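Local coordinates for protein beta-lactamase (Sebaldella termitidis, PDB 6N1N) that probably hydrolyses beta-lactam antibiotics to substituted beta-amino acids as a class D serine beta-lactamase, so conferring antibiotic resistance, at residues 25-30 with 241-246; 64-67 with 73-76; 86-89 with 93-96; 184-189 with 214-219. All coordinates share one frame; numbering follows the deposited sequence.

How the interactions relate
Interactions 1 and 4 are buried and reach the same sheet, where strands 22-29 and 212-222 are neighbours paired through backbone bonds; Phe216 of interaction 4 also meets Phe243 of interaction 1. Both are mainly apolar and without hydrogen bonds across their segments. Interaction 2 lies within the loop between helices 56-63 and 92-98, and interaction 3 joins the end part of that loop to helix 92-98, their centres 11 Å apart. Interaction 2 is a small buried methyl cluster, whereas interaction 3 is a surface contact of charged groups and a water. Trp76 N to Asp89 OD1 joins these two. Interaction 3 reaches interaction 4 where Tyr96 OH packs on Lys189 CB, bridging the helical region and the sheet.

Interaction 1. Residues 25-30 with 241-246; sequences VTIYDY and MAFREL
Ile27 carries this contact, its CD1 touching both Phe243 of helix 228-245 and Leu246. CG1 stands beside the backbone N and anti to the carbonyl carbon (chi1 -68°), and a near-extended second torsion (chi2 162°) then projects CD1 away from strand 22-29. With Leu246 the approach is tip to tip: Ile27 CD1 lies 3.5 Å from Leu246 CD1, a close methyl-methyl contact. Leu246 CG likewise sits beside its backbone N, opposite the carbonyl carbon (chi1 -64°), which carries CD1 to Ile27. Phe243 is met differently. Its CB does not point straight at the strand, but the ring swings nearer, and Ile27 CD1 sits at the ring edge, near its plane, 4.0 Å from Phe243 CE1. Neither face of that ring is used by Ile27; elsewhere the ring makes an edge-to-face pair with Phe216 of strand 212-222.

Two residues earlier on the strand, Val25 and Ala242 add a looser contact, with Val25 CG2 4.4 Å from Ala242 CB. Leu12 of helix 11-18 touches both residues, so the N-terminal helix closes this end. No hydrogen bond crosses between the segments, as expected where side chains alone fill the interface. N- and C-terminal helices laid together on one face of the central sheet are characteristic of the alpha/beta domain of serine beta-lactamases and penicillin-binding transpeptidases.

Interaction 2. Residues 64-67 with 73-76; sequences EEVV and AMEW
Val66 and Val67 offer one methyl each to the end of Met74, a selenomethionine here. Met74 CE lies 4.1 Å from Val66 CG1. It is 4.3 Å from Met74 CE to Val67 CG1, and the two valine methyls, Val66 CG1 and Val67 CG1, are themselves 4.6 Å apart. The three carbons therefore form a nearly equilateral triangle, with CE resting across the pair. The selenium stands farther back, since Met74 SE is 5.8 Å from Val66 CG1, and the terminal methyl does the touching. A bend at the last torsion (chi3 -98°) brings it there. Val66 is crossed at a slant, its CG1 turned anti to the backbone N (chi1 173°).

This loop belongs to the helical region of the class D fold, which lies beside the sheet domain. What sets Val66 in place is the end of helix 56-63: Glu65 has a positive phi of 66° and two bonds lead back into the last turn, a Schellman motif, after which the chain turns off and delivers both valines to the cluster. Val66 also packs on Phe61 and Ile111, and Val67 on Leu62. On the other side, Met74 is held by backbone bonding with Leu90, while Phe103 and Lys106 of helix 101-108 touch its side chain. Farther out, Asp89 OD1 accepts a hydrogen bond from Trp76 N, tying segment 73-76 to the part of the loop that leads into helix 92-98.

Interaction 3. Residues 86-89 with 93-96; sequences WNKD and REAY
Glu94 and Lys88 are brought near each other by two long side chains. In Glu94, CG lies beside the backbone N (chi1 -62°) and the chain runs on extended (chi2 169°), carrying the carboxylate from helix 92-98 toward the preceding loop; Lys88 turns at chi1 (57°) and then runs extended, so its amine travels far from the backbone. The loop bends by an inverse gamma turn centred on Asn87, with a weak 3.1 Å bond from Lys88 N to Trp86 O, a few residues before helix 92-98 in the helical region of this class D enzyme.

The charges do not close into a salt bridge: Lys88 NZ stops 4.5 Å from Glu94 OE2, an attraction that is probably weak at this surface. Glu94 OE1 faces the loop backbone instead, but at 4.0 Å from Asp89 O, where two acceptors need a donor between them. The helix start is fixed nearby by Asn91, whose OD1 accepts from Glu94 N. Glu94 OE1 has another hydrogen-bond partner close by, in a residue adjoining the segments. One water lies between the two oxygens and donates to both, weakly to Asp89 O and at 2.8 Å to Glu94 OE1.

Interaction 4. Residues 184-189 with 214-219; sequences YTLRGK and YFFAVR
Phe216 meets Leu186, Arg187 and Gly188 between strands that are not neighbours: strand 198-209 runs between them in the sheet, and the segment axes, 9.0 Å apart, lie at 30° in the same general direction. Along segment 214-219, Tyr214 comes first and contributes its carbonyl, with Tyr214 O in plane at the edge of the Phe216 ring, 3.9 Å from Phe216 CD2. Phe215 serves the neighbouring strand 22-29 through backbone bonds with Tyr28. At Phe216, chi1 of 63° sets CG between the backbone N and the carbonyl carbon, and the ring meets that of Tyr203 on the middle strand, planes at about 40°. The Leu186 and Phe216 side chains cross at about a right angle, with Leu186 CD1 3.8 Å from Phe216 CE2. Beside this, Arg187 O is 3.7 Å from Phe216 CZ, and Gly188, with no side chain to intervene, brings its CA to 4.0 Å from Phe216 CZ. Farther on, Val218 turns to Thr239 of helix 228-245.

Lys189, next after Gly188, opens the Lys-Thr-Gly motif of serine beta-lactamases. Without hydrogen bonds between its segments, the contact rests mainly on dispersion and shape, with a carbonyl oxygen set beside the ring, which implies that strand pairing sets the register here.

Interaction 1. Residues 25-30 with 241-246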
loop_
_atom_site.group_PDB
_atom_site.type_symbol
_atom_site.label_atom_id
_atom_site.label_comp_id
_atom_site.label_asym_id
_atom_site.label_seq_id
_atom_site.Cartn_x
_atom_site.Cartn_y
_atom_site.Cartn_z
ATOM N N VAL A 25 0.533 -4.791 -13.127
ATOM C CA VAL A 25 -0.224 -5.417 -12.061
ATOM C C VAL A 25 0.442 -6.748 -11.752
ATOM O O VAL A 25 0.780 -7.503 -12.669
ATOM C CB VAL A 25 -1.694 -5.621 -12.450
ATOM C CG1 VAL A 25 -1.808 -6.363 -13.740
ATOM C CG2 VAL A 25 -2.443 -6.382 -11.354
ATOM N N THR A 26 0.675 -6.992 -10.474
ATOM C CA THR A 26 1.239 -8.235 -9.958
ATOM C C THR A 26 0.277 -8.769 -8.907
ATOM O O THR A 26 -0.149 -8.028 -8.021
ATOM C CB THR A 26 2.636 -7.989 -9.340
ATOM O OG1 THR A 26 3.482 -7.392 -10.325
ATOM C CG2 THR A 26 3.270 -9.281 -8.838
ATOM N N ILE A 27 -0.050 -10.069 -8.990
ATOM C CA ILE A 27 -0.959 -10.715 -8.067
ATOM C C ILE A 27 -0.340 -12.033 -7.625
ATOM O O ILE A 27 0.310 -12.724 -8.417
ATOM C CB ILE A 27 -2.335 -10.922 -8.730
ATOM C CG1 ILE A 27 -3.029 -9.580 -8.973
ATOM C CG2 ILE A 27 -3.237 -11.818 -7.878
ATOM C CD1 ILE A 27 -4.149 -9.656 -9.969
ATOM N N TYR A 28 -0.526 -12.368 -6.351
ATOM C CA TYR A 28 -0.121 -13.661 -5.806
ATOM C C TYR A 28 -1.346 -14.370 -5.254
ATOM O O TYR A 28 -1.999 -13.871 -4.331
ATOM C CB TYR A 28 0.928 -13.498 -4.720
ATOM C CG TYR A 28 1.415 -14.814 -4.134
ATOM C CD1 TYR A 28 2.240 -15.644 -4.860
ATOM C CD2 TYR A 28 1.053 -15.191 -2.866
ATOM C CE1 TYR A 28 2.692 -16.838 -4.331
ATOM C CE2 TYR A 28 1.507 -16.372 -2.312
ATOM C CZ TYR A 28 2.327 -17.196 -3.045
ATOM O OH TYR A 28 2.789 -18.389 -2.520
ATOM N N ASP A 29 -1.644 -15.522 -5.840
ATOM C CA ASP A 29 -2.669 -16.455 -5.396
ATOM C C ASP A 29 -2.084 -17.286 -4.256
ATOM O O ASP A 29 -1.182 -18.092 -4.464
ATOM C CB ASP A 29 -3.092 -17.272 -6.618
ATOM C CG ASP A 29 -4.044 -18.412 -6.297
ATOM O OD1 ASP A 29 -4.090 -18.856 -5.148
ATOM O OD2 ASP A 29 -4.718 -18.893 -7.239
ATOM N N TYR A 30 -2.600 -17.076 -3.047
ATOM C CA TYR A 30 -1.999 -17.625 -1.834
ATOM C C TYR A 30 -2.191 -19.132 -1.720
ATOM O O TYR A 30 -1.233 -19.875 -1.450
ATOM C CB TYR A 30 -2.610 -16.898 -0.628
ATOM C CG TYR A 30 -2.077 -17.340 0.706
ATOM C CD1 TYR A 30 -0.861 -16.876 1.178
ATOM C CD2 TYR A 30 -2.803 -18.197 1.501
ATOM C CE1 TYR A 30 -0.372 -17.286 2.420
ATOM C CE2 TYR A 30 -2.326 -18.595 2.742
ATOM C CZ TYR A 30 -1.122 -18.137 3.188
ATOM O OH TYR A 30 -0.665 -18.563 4.401
HETATM N N MSE A 241 -10.944 -4.628 -12.431
HETATM C CA MSE A 241 -11.001 -5.206 -13.776
HETATM C C MSE A 241 -10.029 -6.373 -13.942
HETATM O O MSE A 241 -10.385 -7.385 -14.550
HETATM C CB MSE A 241 -10.741 -4.127 -14.840
HETATM C CG MSE A 241 -11.905 -3.195 -14.973
HETATM SE SE MSE A 241 -11.424 -1.679 -16.109
HETATM C CE MSE A 241 -10.447 -2.670 -17.403
ATOM N N ALA A 242 -8.805 -6.224 -13.429
ATOM C CA ALA A 242 -7.856 -7.327 -13.450
ATOM C C ALA A 242 -8.402 -8.527 -12.686
ATOM O O ALA A 242 -8.304 -9.662 -13.169
ATOM C CB ALA A 242 -6.515 -6.888 -12.870
ATOM N N PHE A 243 -8.985 -8.300 -11.500
ATOM C CA PHE A 243 -9.570 -9.413 -10.756
ATOM C C PHE A 243 -10.670 -10.112 -11.565
ATOM O O PHE A 243 -10.731 -11.350 -11.608
ATOM C CB PHE A 243 -10.167 -8.947 -9.415
ATOM C CG PHE A 243 -9.174 -8.406 -8.408
ATOM C CD1 PHE A 243 -7.835 -8.748 -8.418
ATOM C CD2 PHE A 243 -9.625 -7.542 -7.411
ATOM C CE1 PHE A 243 -6.960 -8.222 -7.455
ATOM C CE2 PHE A 243 -8.738 -7.035 -6.456
ATOM C CZ PHE A 243 -7.416 -7.396 -6.485
ATOM N N ARG A 244 -11.555 -9.337 -12.200
ATOM C CA ARG A 244 -12.622 -9.942 -12.991
ATOM C C ARG A 244 -12.053 -10.702 -14.177
ATOM O O ARG A 244 -12.538 -11.779 -14.518
ATOM C CB ARG A 244 -13.623 -8.873 -13.450
ATOM C CG ARG A 244 -14.480 -8.370 -12.274
ATOM C CD ARG A 244 -15.670 -7.521 -12.700
ATOM N NE ARG A 244 -15.227 -6.262 -13.279
ATOM C CZ ARG A 244 -15.118 -5.107 -12.613
ATOM N NH1 ARG A 244 -15.441 -5.016 -11.329
ATOM N NH2 ARG A 244 -14.686 -4.036 -13.252
ATOM N N GLU A 245 -11.029 -10.149 -14.828
ATOM C CA GLU A 245 -10.400 -10.852 -15.944
ATOM C C GLU A 245 -9.870 -12.215 -15.507
ATOM O O GLU A 245 -9.984 -13.205 -16.247
ATOM C CB GLU A 245 -9.284 -9.983 -16.527
ATOM C CG GLU A 245 -8.427 -10.668 -17.571
ATOM C CD GLU A 245 -9.188 -10.981 -18.833
ATOM O OE1 GLU A 245 -9.961 -10.108 -19.301
ATOM O OE2 GLU A 245 -9.000 -12.105 -19.348
ATOM N N LEU A 246 -9.348 -12.302 -14.294
ATOM C CA LEU A 246 -8.763 -13.525 -13.764
ATOM C C LEU A 246 -9.775 -14.437 -13.078
ATOM O O LEU A 246 -9.375 -15.488 -12.565
ATOM C CB LEU A 246 -7.639 -13.187 -12.768
ATOM C CG LEU A 246 -6.445 -12.468 -13.399
ATOM C CD1 LEU A 246 -5.529 -11.860 -12.357
ATOM C CD2 LEU A 246 -5.645 -13.400 -14.294
#

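Interaction 2. Residues 64-67 with 73-76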
loop_
_atom_site.group_PDB
_atom_site.type_symbol
_atom_site.label_atom_id
_atom_site.label_comp_id
_atom_site.label_asym_id
_atom_site.label_seq_id
_atom_site.Cartn_x
_atom_site.Cartn_y
_atom_site.Cartn_z
ATOM N N GLU A 64 4.672 0.547 18.717
ATOM C CA GLU A 64 5.491 1.496 19.456
ATOM C C GLU A 64 4.688 2.405 20.383
ATOM O O GLU A 64 5.275 3.284 21.022
ATOM C CB GLU A 64 6.304 2.362 18.483
ATOM C CG GLU A 64 7.396 1.601 17.763
ATOM C CD GLU A 64 8.363 0.981 18.742
ATOM O OE1 GLU A 64 8.905 1.726 19.574
ATOM O OE2 GLU A 64 8.558 -0.244 18.710
ATOM N N GLU A 65 3.374 2.225 20.452
ATOM C CA GLU A 65 2.501 2.955 21.371
ATOM C C GLU A 65 2.422 4.448 21.057
ATOM O O GLU A 65 2.101 5.257 21.930
ATOM C CB GLU A 65 2.938 2.725 22.821
ATOM C CG GLU A 65 2.855 1.258 23.173
ATOM C CD GLU A 65 3.367 0.945 24.559
ATOM O OE1 GLU A 65 2.963 1.640 25.504
ATOM O OE2 GLU A 65 4.191 0.019 24.690
ATOM N N VAL A 66 2.649 4.820 19.793
ATOM C CA VAL A 66 2.395 6.193 19.372
ATOM C C VAL A 66 0.961 6.575 19.694
ATOM O O VAL A 66 0.688 7.688 20.178
ATOM C CB VAL A 66 2.702 6.350 17.871
ATOM C CG1 VAL A 66 2.285 7.728 17.353
ATOM C CG2 VAL A 66 4.175 6.133 17.628
ATOM N N VAL A 67 0.021 5.680 19.396
ATOM C CA VAL A 67 -1.361 5.770 19.847
ATOM C C VAL A 67 -1.676 4.453 20.535
ATOM O O VAL A 67 -1.049 3.423 20.255
ATOM C CB VAL A 67 -2.370 6.056 18.716
ATOM C CG1 VAL A 67 -2.214 7.476 18.215
ATOM C CG2 VAL A 67 -2.196 5.086 17.559
ATOM N N ALA A 73 -7.515 9.979 19.307
ATOM C CA ALA A 73 -7.261 11.069 18.376
ATOM C C ALA A 73 -5.907 11.704 18.640
ATOM O O ALA A 73 -5.414 11.749 19.767
ATOM C CB ALA A 73 -8.349 12.133 18.452
HETATM N N MSE A 74 -5.294 12.150 17.565
HETATM C CA MSE A 74 -4.135 13.021 17.603
HETATM C C MSE A 74 -4.625 14.451 17.359
HETATM O O MSE A 74 -5.555 14.661 16.586
HETATM C CB MSE A 74 -3.141 12.565 16.552
HETATM C CG MSE A 74 -1.741 12.655 16.966
HETATM SE SE MSE A 74 -0.692 12.311 15.376
HETATM C CE MSE A 74 -0.330 10.426 15.723
ATOM N N GLU A 75 -4.009 15.440 18.021
ATOM C CA GLU A 75 -4.489 16.814 17.974
ATOM C C GLU A 75 -4.055 17.514 16.688
ATOM O O GLU A 75 -2.865 17.544 16.349
ATOM C CB GLU A 75 -3.979 17.596 19.188
ATOM C CG GLU A 75 -4.399 19.069 19.194
ATOM C CD GLU A 75 -3.821 19.855 20.362
ATOM O OE1 GLU A 75 -2.624 19.674 20.680
ATOM O OE2 GLU A 75 -4.572 20.656 20.959
ATOM N N TRP A 76 -5.034 18.084 15.994
ATOM C CA TRP A 76 -4.805 18.870 14.785
ATOM C C TRP A 76 -4.231 20.228 15.160
ATOM O O TRP A 76 -4.657 20.840 16.137
ATOM C CB TRP A 76 -6.134 19.021 14.043
ATOM C CG TRP A 76 -6.170 19.999 12.902
ATOM C CD1 TRP A 76 -5.334 20.044 11.824
ATOM C CD2 TRP A 76 -7.129 21.043 12.709
ATOM N NE1 TRP A 76 -5.704 21.071 10.982
ATOM C CE2 TRP A 76 -6.804 21.694 11.505
ATOM C CE3 TRP A 76 -8.224 21.497 13.445
ATOM C CZ2 TRP A 76 -7.541 22.769 11.019
ATOM C CZ3 TRP A 76 -8.944 22.562 12.969
ATOM C CH2 TRP A 76 -8.599 23.190 11.768
#

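Interaction 3. Residues 86-89 with 93-96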
loop_
_atom_site.group_PDB
_atom_site.type_symbol
_atom_site.label_atom_id
_atom_site.label_comp_id
_atom_site.label_asym_id
_atom_site.label_seq_id
_atom_site.Cartn_x
_atom_site.Cartn_y
_atom_site.Cartn_z
ATOM N N TRP A 86 -9.049 16.492 6.503
ATOM C CA TRP A 86 -7.815 16.556 7.286
ATOM C C TRP A 86 -7.868 17.604 8.383
ATOM O O TRP A 86 -7.007 17.611 9.257
ATOM C CB TRP A 86 -6.606 16.902 6.406
ATOM C CG TRP A 86 -6.226 15.868 5.389
ATOM C CD1 TRP A 86 -6.708 14.593 5.290
ATOM C CD2 TRP A 86 -5.298 16.029 4.316
ATOM N NE1 TRP A 86 -6.128 13.957 4.225
ATOM C CE2 TRP A 86 -5.254 14.813 3.613
ATOM C CE3 TRP A 86 -4.496 17.102 3.873
ATOM C CZ2 TRP A 86 -4.454 14.626 2.488
ATOM C CZ3 TRP A 86 -3.692 16.902 2.761
ATOM C CH2 TRP A 86 -3.672 15.682 2.086
ATOM N N ASN A 87 -8.830 18.520 8.322
ATOM C CA ASN A 87 -8.802 19.733 9.134
ATOM C C ASN A 87 -9.593 19.548 10.432
ATOM O O ASN A 87 -10.522 20.302 10.758
ATOM C CB ASN A 87 -9.339 20.900 8.312
ATOM C CG ASN A 87 -8.436 21.267 7.144
ATOM O OD1 ASN A 87 -7.214 21.113 7.218
ATOM N ND2 ASN A 87 -9.027 21.758 6.067
ATOM N N LYS A 88 -9.183 18.536 11.196
ATOM C CA LYS A 88 -9.792 18.179 12.471
ATOM C C LYS A 88 -8.880 17.179 13.164
ATOM O O LYS A 88 -7.997 16.597 12.535
ATOM C CB LYS A 88 -11.176 17.571 12.279
ATOM C CG LYS A 88 -11.182 16.352 11.398
ATOM C CD LYS A 88 -12.596 15.863 11.114
ATOM C CE LYS A 88 -12.605 14.833 9.990
ATOM N NZ LYS A 88 -13.864 14.027 9.939
ATOM N N ASP A 89 -9.103 16.987 14.468
ATOM C CA ASP A 89 -8.406 15.913 15.166
ATOM C C ASP A 89 -8.740 14.600 14.466
ATOM O O ASP A 89 -9.877 14.386 14.023
ATOM C CB ASP A 89 -8.818 15.849 16.637
ATOM C CG ASP A 89 -8.366 17.062 17.444
ATOM O OD1 ASP A 89 -7.542 17.884 16.960
ATOM O OD2 ASP A 89 -8.852 17.187 18.589
ATOM N N ARG A 93 -7.629 5.229 12.506
ATOM C CA ARG A 93 -8.561 4.730 11.500
ATOM C C ARG A 93 -8.881 5.806 10.469
ATOM O O ARG A 93 -8.872 5.549 9.261
ATOM C CB ARG A 93 -9.847 4.228 12.153
ATOM C CG ARG A 93 -10.802 3.614 11.132
ATOM C CD ARG A 93 -12.121 3.201 11.754
ATOM N NE ARG A 93 -11.962 2.198 12.799
ATOM C CZ ARG A 93 -11.903 0.889 12.573
ATOM N NH1 ARG A 93 -11.951 0.420 11.333
ATOM N NH2 ARG A 93 -11.765 0.055 13.587
ATOM N N GLU A 94 -9.179 7.016 10.940
ATOM C CA GLU A 94 -9.506 8.125 10.059
ATOM C C GLU A 94 -8.297 8.572 9.244
ATOM O O GLU A 94 -8.411 8.874 8.050
ATOM C CB GLU A 94 -10.029 9.297 10.888
ATOM C CG GLU A 94 -11.321 9.052 11.678
ATOM C CD GLU A 94 -11.603 10.164 12.660
ATOM O OE1 GLU A 94 -10.681 10.535 13.416
ATOM O OE2 GLU A 94 -12.747 10.672 12.670
ATOM N N ALA A 95 -7.144 8.699 9.892
ATOM C CA ALA A 95 -5.942 9.122 9.175
ATOM C C ALA A 95 -5.608 8.154 8.039
ATOM O O ALA A 95 -5.213 8.583 6.945
ATOM C CB ALA A 95 -4.784 9.246 10.158
ATOM N N TYR A 96 -5.782 6.852 8.266
ATOM C CA TYR A 96 -5.596 5.872 7.207
ATOM C C TYR A 96 -6.612 6.074 6.085
ATOM O O TYR A 96 -6.258 6.139 4.897
ATOM C CB TYR A 96 -5.695 4.468 7.812
ATOM C CG TYR A 96 -5.376 3.329 6.868
ATOM C CD1 TYR A 96 -4.114 2.771 6.823
ATOM C CD2 TYR A 96 -6.348 2.804 6.026
ATOM C CE1 TYR A 96 -3.817 1.732 5.971
ATOM C CE2 TYR A 96 -6.063 1.780 5.174
ATOM C CZ TYR A 96 -4.805 1.233 5.141
ATOM O OH TYR A 96 -4.514 0.192 4.285
HETATM O O HOH W 1 -11.143 11.756 15.893
#

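Interaction 4. Residues 184-189 with 214-219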
loop_
_atom_site.group_PDB
_atom_site.type_symbol
_atom_site.label_atom_id
_atom_site.label_comp_id
_atom_site.label_asym_id
_atom_site.label_seq_id
_atom_site.Cartn_x
_atom_site.Cartn_y
_atom_site.Cartn_z
ATOM N N TYR A 184 -16.533 -10.762 -1.199
ATOM C CA TYR A 184 -15.115 -10.527 -0.958
ATOM C C TYR A 184 -14.936 -9.465 0.108
ATOM O O TYR A 184 -15.807 -8.627 0.319
ATOM C CB TYR A 184 -14.389 -10.071 -2.238
ATOM C CG TYR A 184 -14.898 -8.786 -2.848
ATOM C CD1 TYR A 184 -14.511 -7.560 -2.363
ATOM C CD2 TYR A 184 -15.745 -8.814 -3.949
ATOM C CE1 TYR A 184 -14.981 -6.376 -2.950
ATOM C CE2 TYR A 184 -16.206 -7.666 -4.540
ATOM C CZ TYR A 184 -15.824 -6.450 -4.049
ATOM O OH TYR A 184 -16.303 -5.296 -4.650
ATOM N N THR A 185 -13.756 -9.498 0.732
ATOM C CA THR A 185 -13.291 -8.460 1.640
ATOM C C THR A 185 -11.999 -7.927 1.046
ATOM O O THR A 185 -11.026 -8.680 0.891
ATOM C CB THR A 185 -13.031 -8.981 3.055
ATOM O OG1 THR A 185 -14.244 -9.511 3.580
ATOM C CG2 THR A 185 -12.535 -7.869 3.969
ATOM N N LEU A 186 -12.010 -6.650 0.700
ATOM C CA LEU A 186 -10.896 -5.992 0.056
ATOM C C LEU A 186 -10.160 -5.092 1.037
ATOM O O LEU A 186 -10.767 -4.242 1.694
ATOM C CB LEU A 186 -11.420 -5.181 -1.131
ATOM C CG LEU A 186 -10.424 -4.280 -1.847
ATOM C CD1 LEU A 186 -9.322 -5.135 -2.547
ATOM C CD2 LEU A 186 -11.142 -3.353 -2.832
ATOM N N ARG A 187 -8.845 -5.273 1.123
ATOM C CA ARG A 187 -7.955 -4.370 1.841
ATOM C C ARG A 187 -6.996 -3.778 0.812
ATOM O O ARG A 187 -6.201 -4.499 0.218
ATOM C CB ARG A 187 -7.187 -5.114 2.930
ATOM C CG ARG A 187 -8.054 -5.631 4.036
ATOM C CD ARG A 187 -7.320 -6.603 4.933
ATOM N NE ARG A 187 -8.109 -6.975 6.102
ATOM C CZ ARG A 187 -8.967 -7.981 6.161
ATOM N NH1 ARG A 187 -9.166 -8.747 5.104
ATOM N NH2 ARG A 187 -9.632 -8.212 7.294
ATOM N N GLY A 188 -7.108 -2.484 0.534
ATOM C CA GLY A 188 -6.237 -1.889 -0.462
ATOM C C GLY A 188 -5.920 -0.459 -0.094
ATOM O O GLY A 188 -6.776 0.225 0.481
ATOM N N LYS A 189 -4.700 -0.011 -0.377
ATOM C CA LYS A 189 -4.257 1.343 -0.030
ATOM C C LYS A 189 -3.586 1.944 -1.253
ATOM O O LYS A 189 -2.754 1.298 -1.909
ATOM C CB LYS A 189 -3.291 1.377 1.161
ATOM C CG LYS A 189 -2.772 2.774 1.568
ATOM C CD LYS A 189 -3.853 3.566 2.281
ATOM C CE LYS A 189 -3.481 5.049 2.457
ATOM N NZ LYS A 189 -3.669 5.857 1.194
ATOM N N TYR A 214 -5.836 -13.246 -2.487
ATOM C CA TYR A 214 -5.056 -12.746 -3.614
ATOM C C TYR A 214 -4.378 -11.447 -3.183
ATOM O O TYR A 214 -5.040 -10.425 -2.965
ATOM C CB TYR A 214 -5.929 -12.533 -4.854
ATOM C CG TYR A 214 -6.654 -13.791 -5.266
ATOM C CD1 TYR A 214 -6.102 -14.686 -6.189
ATOM C CD2 TYR A 214 -7.873 -14.138 -4.681
ATOM C CE1 TYR A 214 -6.740 -15.842 -6.521
ATOM C CE2 TYR A 214 -8.521 -15.303 -5.017
ATOM C CZ TYR A 214 -7.963 -16.148 -5.930
ATOM O OH TYR A 214 -8.643 -17.283 -6.265
ATOM N N PHE A 215 -3.048 -11.499 -3.072
ATOM C CA PHE A 215 -2.251 -10.309 -2.797
ATOM C C PHE A 215 -1.972 -9.574 -4.090
ATOM O O PHE A 215 -1.788 -10.198 -5.135
ATOM C CB PHE A 215 -0.956 -10.723 -2.105
ATOM C CG PHE A 215 -1.192 -11.385 -0.776
ATOM C CD1 PHE A 215 -1.202 -10.636 0.376
ATOM C CD2 PHE A 215 -1.502 -12.732 -0.688
ATOM C CE1 PHE A 215 -1.474 -11.223 1.585
ATOM C CE2 PHE A 215 -1.769 -13.316 0.519
ATOM C CZ PHE A 215 -1.750 -12.575 1.666
ATOM N N PHE A 216 -1.965 -8.232 -4.035
ATOM C CA PHE A 216 -1.809 -7.480 -5.273
ATOM C C PHE A 216 -0.980 -6.221 -5.090
ATOM O O PHE A 216 -0.950 -5.612 -4.028
ATOM C CB PHE A 216 -3.179 -7.098 -5.892
ATOM C CG PHE A 216 -4.017 -6.196 -5.037
ATOM C CD1 PHE A 216 -3.952 -4.821 -5.152
ATOM C CD2 PHE A 216 -4.878 -6.728 -4.112
ATOM C CE1 PHE A 216 -4.728 -3.998 -4.348
ATOM C CE2 PHE A 216 -5.657 -5.919 -3.318
ATOM C CZ PHE A 216 -5.567 -4.544 -3.433
ATOM N N ALA A 217 -0.296 -5.845 -6.155
ATOM C CA ALA A 217 0.400 -4.569 -6.198
ATOM C C ALA A 217 0.264 -4.057 -7.624
ATOM O O ALA A 217 0.825 -4.630 -8.553
ATOM C CB ALA A 217 1.872 -4.696 -5.789
ATOM N N VAL A 218 -0.552 -3.032 -7.778
ATOM C CA VAL A 218 -0.740 -2.337 -9.034
ATOM C C VAL A 218 0.104 -1.079 -8.962
ATOM O O VAL A 218 0.093 -0.366 -7.951
ATOM C CB VAL A 218 -2.226 -1.994 -9.250
ATOM C CG1 VAL A 218 -2.387 -0.977 -10.380
ATOM C CG2 VAL A 218 -3.021 -3.224 -9.530
ATOM N N ARG A 219 0.877 -0.820 -10.000
ATOM C CA ARG A 219 1.689 0.385 -10.006
ATOM C C ARG A 219 1.693 0.949 -11.413
ATOM O O ARG A 219 2.331 0.398 -12.325
ATOM C CB ARG A 219 3.100 0.135 -9.506
ATOM C CG ARG A 219 3.829 1.438 -9.302
ATOM C CD ARG A 219 5.232 1.253 -8.804
ATOM N NE ARG A 219 6.070 0.459 -9.698
ATOM C CZ ARG A 219 7.238 -0.072 -9.342
ATOM N NH1 ARG A 219 7.733 0.092 -8.101
ATOM N NH2 ARG A 219 7.909 -0.786 -10.233
#